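Local coordinates for protein endoglucanase (Mytilus edulis, PDB 1WC2) that hydrolyses internal beta-1,4-glucosidic linkages in cellulose and related beta-glucans, and also shows expansin activity, at residues N101-P104 with P108-D111; C113-G116 with H122-Y125. One frame throughout, in Å; residues are numbered along the deposited sequence. Where two conformers were deposited one is given.

Following the chain, interaction 1 closes first: it joins strand 102-103 to the irregular run that follows it, 101-104 meeting 108-111 across three intervening residues. Interaction 2 comes next and lies wholly within that run, before strand 129-134, with 113-116 meeting 122-125 across five, so the two small loops stand in series and neither encloses the other. Among the links between them, the disulfide Cys103-Cys113 ties the end of strand 102-103 to the start of the second loop, and a salt bridge joins Asp111 to Lys124, beside a backbone hydrogen bond between the same two residues. The second contact packs on strands 49-53 and 129-134 through Cys113 and Gln115.

Interaction 1: N101-P104 with P108-D111; sequences NLCP and PNQD
A short turn directly after strand 102-103, at the rim of the double-psi beta-barrel, is closed where the amide of Asn109 meets Pro104 and the sulfur of Cys103. Asn109 ND2 donates to Pro104 O at 3.1 Å, with an N-H...O angle of 155°. The donor lies in the carbonyl plane on a lone pair, and the oxygen in turn sits close to the plane of the amide, so one well-directed bond fixes how the amide is turned. CG of Asn109 stands beside its own backbone N and opposite the carbonyl carbon (chi1 -43°), which carries the amide across to the strand end. The Asn109 side chain passes the proline ring at a slant, and its ND2 comes 3.5 Å from Pro104 CD.

Nearer the backbone, Asn109 CB packs 3.7 Å from Cys103 SG. That sulfur is bonded to Cys113 SG, so Asn109 borders a disulfide. Asparagine suits the place: its short stem packs against the sulfur while its amide can still give a hydrogen to a backbone carbonyl. Proline, having no N-H to donate, is suited to the point where the strand stops, whereas its carbonyl remains available to the turn.

Strand 102-103 itself is held by backbone hydrogen bonds between Cys103 and Ala52. The Cys103 side chain lies about 4 Å from that of Asp132, the proton donor by similarity, while that of Pro104 is about 8 Å from that of Asp24, the probable nucleophile. A loop pinned by a side-chain amide and a disulfide beside the probable catalytic acid is consistent with a place in the active-site surroundings of the double-psi barrel of family 45 glycoside hydrolases.

Interaction 2: C113-G116 with H122-Y125; sequences CNQG and HNKY
Asn114 and Asn123 meet nearly at right angles, yet their amide planes are only 10° apart. The carbonyl end of Asn114 does the touching: OD1 lies 3.2 Å from both CA and CB of Asn123. Its CG sits between the backbone N and carbonyl carbon, which brings the amide over to the other segment, where ND2 also passes 3.8 Å from CG of Lys124.

Gln115 instead runs alongside Asn123, pointing the same way, with the two amides inclined by 40°. The chain bends at chi2 (82°), bringing CG against the His122 carbonyl carbon and NE2 to 3.7 Å from Asn123 CB. NE2 gives its hydrogen bond to Tyr127 O, and Asn123 ND2 serves Trp112 O and Ser18 OG; long and short amides thus satisfy different polar groups within this buried patch. Asn123 OD1 accepts from Tyr125 N at 3.1 Å, the donor above the carbonyl plane, making an Asx turn in the loop that leads to strand 129-134 of the double-psi barrel; the same oxygen also accepts from Tyr127 N. An alanine in place of Gln115 would lose the amide that binds Tyr127 O and is likely to open a gap beside Asn123.

No direct hydrogen bond crosses between the segments; besides the packing, waters bridge them. Water 2 donates to Asn114 O and His122 O, at 2.9 and 3.1 Å, while water 3 accepts from Gly116 N and His122 N. Lys124, extended beyond CG, reaches the carboxylate of Asp111.

Interaction 1: N101-P104 with P108-D111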
# COMPACT_ATOMS: atom_id res chain seq x y z
N ASN A 101 0.78 -3.04 -7.36
CA ASN A 101 1.86 -4.01 -7.35
C ASN A 101 1.72 -4.93 -6.14
O ASN A 101 0.87 -4.72 -5.26
CB ASN A 101 3.21 -3.25 -7.39
CG ASN A 101 4.39 -4.07 -7.93
OD1 ASN A 101 4.27 -5.23 -8.32
ND2 ASN A 101 5.55 -3.44 -7.99
N LEU A 102 2.57 -5.96 -6.14
CA LEU A 102 2.66 -6.97 -5.09
C LEU A 102 3.92 -6.76 -4.24
O LEU A 102 4.99 -6.49 -4.79
CB LEU A 102 2.75 -8.35 -5.77
CG LEU A 102 3.23 -9.52 -4.92
CD1 LEU A 102 2.25 -9.85 -3.80
CD2 LEU A 102 3.48 -10.74 -5.77
N CYS A 103 3.78 -6.88 -2.92
CA CYS A 103 4.91 -7.04 -1.99
C CYS A 103 5.00 -8.52 -1.64
O CYS A 103 4.21 -9.02 -0.82
CB CYS A 103 4.73 -6.20 -0.71
SG CYS A 103 6.01 -6.42 0.56
N PRO A 104 5.91 -9.27 -2.29
CA PRO A 104 5.90 -10.73 -2.14
C PRO A 104 6.44 -11.19 -0.80
O PRO A 104 7.28 -10.53 -0.23
CB PRO A 104 6.78 -11.22 -3.31
CG PRO A 104 7.66 -10.08 -3.66
CD PRO A 104 6.93 -8.82 -3.25
N PRO A 108 13.47 -9.54 0.22
CA PRO A 108 13.78 -8.95 1.52
C PRO A 108 12.56 -8.45 2.32
O PRO A 108 12.73 -7.61 3.20
CB PRO A 108 14.63 -7.74 1.11
CG PRO A 108 13.98 -7.27 -0.12
CD PRO A 108 13.44 -8.50 -0.83
N ASN A 109 11.36 -8.97 2.03
CA ASN A 109 10.11 -8.50 2.66
C ASN A 109 9.59 -9.45 3.73
O ASN A 109 8.42 -9.33 4.15
CB ASN A 109 9.03 -8.34 1.59
CG ASN A 109 9.54 -7.69 0.35
OD1 ASN A 109 10.13 -6.63 0.41
ND2 ASN A 109 9.34 -8.34 -0.79
N GLN A 110 10.42 -10.38 4.17
CA GLN A 110 10.01 -11.46 5.06
C GLN A 110 9.49 -11.02 6.43
O GLN A 110 8.79 -11.79 7.09
CB GLN A 110 11.16 -12.47 5.22
CG GLN A 110 12.35 -12.02 6.07
CD GLN A 110 13.34 -11.12 5.36
OE1 GLN A 110 13.21 -10.80 4.19
NE2 GLN A 110 14.37 -10.70 6.11
N ASP A 111 9.84 -9.82 6.87
CA ASP A 111 9.37 -9.33 8.17
C ASP A 111 8.04 -8.57 8.07
O ASP A 111 7.39 -8.38 9.09
CB ASP A 111 10.42 -8.41 8.81
CG ASP A 111 11.83 -9.03 8.87
OD1 ASP A 111 11.97 -10.24 9.13
OD2 ASP A 111 12.83 -8.32 8.66

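Interaction 2: C113-G116 with H122-Y125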
# COMPACT_ATOMS: atom_id res chain seq x y z
N CYS A 113 5.62 -8.65 4.89
CA CYS A 113 4.60 -9.08 3.92
C CYS A 113 4.27 -10.56 4.05
O CYS A 113 3.71 -11.18 3.13
CB CYS A 113 5.05 -8.72 2.51
SG CYS A 113 5.10 -6.91 2.33
N ASN A 114 4.55 -11.10 5.23
CA ASN A 114 4.47 -12.53 5.53
C ASN A 114 3.18 -12.98 6.24
O ASN A 114 3.15 -14.06 6.83
CB ASN A 114 5.71 -12.96 6.36
CG ASN A 114 5.75 -12.31 7.73
OD1 ASN A 114 5.60 -11.08 7.87
ND2 ASN A 114 5.95 -13.13 8.77
N GLN A 115 2.11 -12.19 6.17
CA GLN A 115 0.82 -12.62 6.73
C GLN A 115 0.41 -13.94 6.07
O GLN A 115 0.51 -14.08 4.87
CB GLN A 115 -0.27 -11.58 6.46
CG GLN A 115 -0.06 -10.20 7.10
CD GLN A 115 0.87 -9.25 6.34
OE1 GLN A 115 1.44 -9.60 5.29
NE2 GLN A 115 1.02 -8.03 6.87
N GLY A 116 -0.13 -14.86 6.86
CA GLY A 116 -0.53 -16.17 6.36
C GLY A 116 -1.90 -16.25 5.71
O GLY A 116 -2.21 -17.24 5.03
N HIS A 122 -0.77 -11.85 10.54
CA HIS A 122 0.13 -10.84 11.08
C HIS A 122 1.49 -10.94 10.41
O HIS A 122 1.97 -12.04 10.11
CB HIS A 122 0.27 -10.99 12.62
CG HIS A 122 0.76 -12.36 13.01
ND1 HIS A 122 -0.09 -13.44 13.16
CD2 HIS A 122 2.01 -12.84 13.18
CE1 HIS A 122 0.62 -14.52 13.42
NE2 HIS A 122 1.90 -14.18 13.45
N ASN A 123 2.12 -9.79 10.18
CA ASN A 123 3.56 -9.76 9.91
C ASN A 123 4.34 -9.83 11.24
O ASN A 123 3.74 -10.02 12.30
CB ASN A 123 3.96 -8.58 9.00
CG ASN A 123 3.70 -7.21 9.60
OD1 ASN A 123 3.59 -7.05 10.83
ND2 ASN A 123 3.65 -6.20 8.73
N LYS A 124 5.66 -9.69 11.20
CA LYS A 124 6.46 -9.88 12.42
C LYS A 124 6.26 -8.77 13.45
O LYS A 124 6.64 -8.93 14.61
CB LYS A 124 7.94 -10.07 12.08
CG LYS A 124 8.23 -11.33 11.29
CD LYS A 124 9.71 -11.66 11.25
CE LYS A 124 10.01 -12.76 10.23
NZ LYS A 124 11.46 -13.02 10.04
N TYR A 125 5.62 -7.67 13.05
CA TYR A 125 5.29 -6.57 13.94
C TYR A 125 3.80 -6.55 14.35
O TYR A 125 3.37 -5.64 15.06
CB TYR A 125 5.73 -5.26 13.30
CG TYR A 125 7.24 -5.13 13.18
CD1 TYR A 125 7.86 -5.31 11.96
CD2 TYR A 125 8.04 -4.84 14.29
CE1 TYR A 125 9.24 -5.18 11.84
CE2 TYR A 125 9.44 -4.72 14.17
CZ TYR A 125 10.01 -4.87 12.95
OH TYR A 125 11.39 -4.74 12.82
O HOH W 1 4.85 -13.17 11.68
O HOH W 2 2.86 -14.95 9.61
O HOH W 3 0.01 -14.60 9.72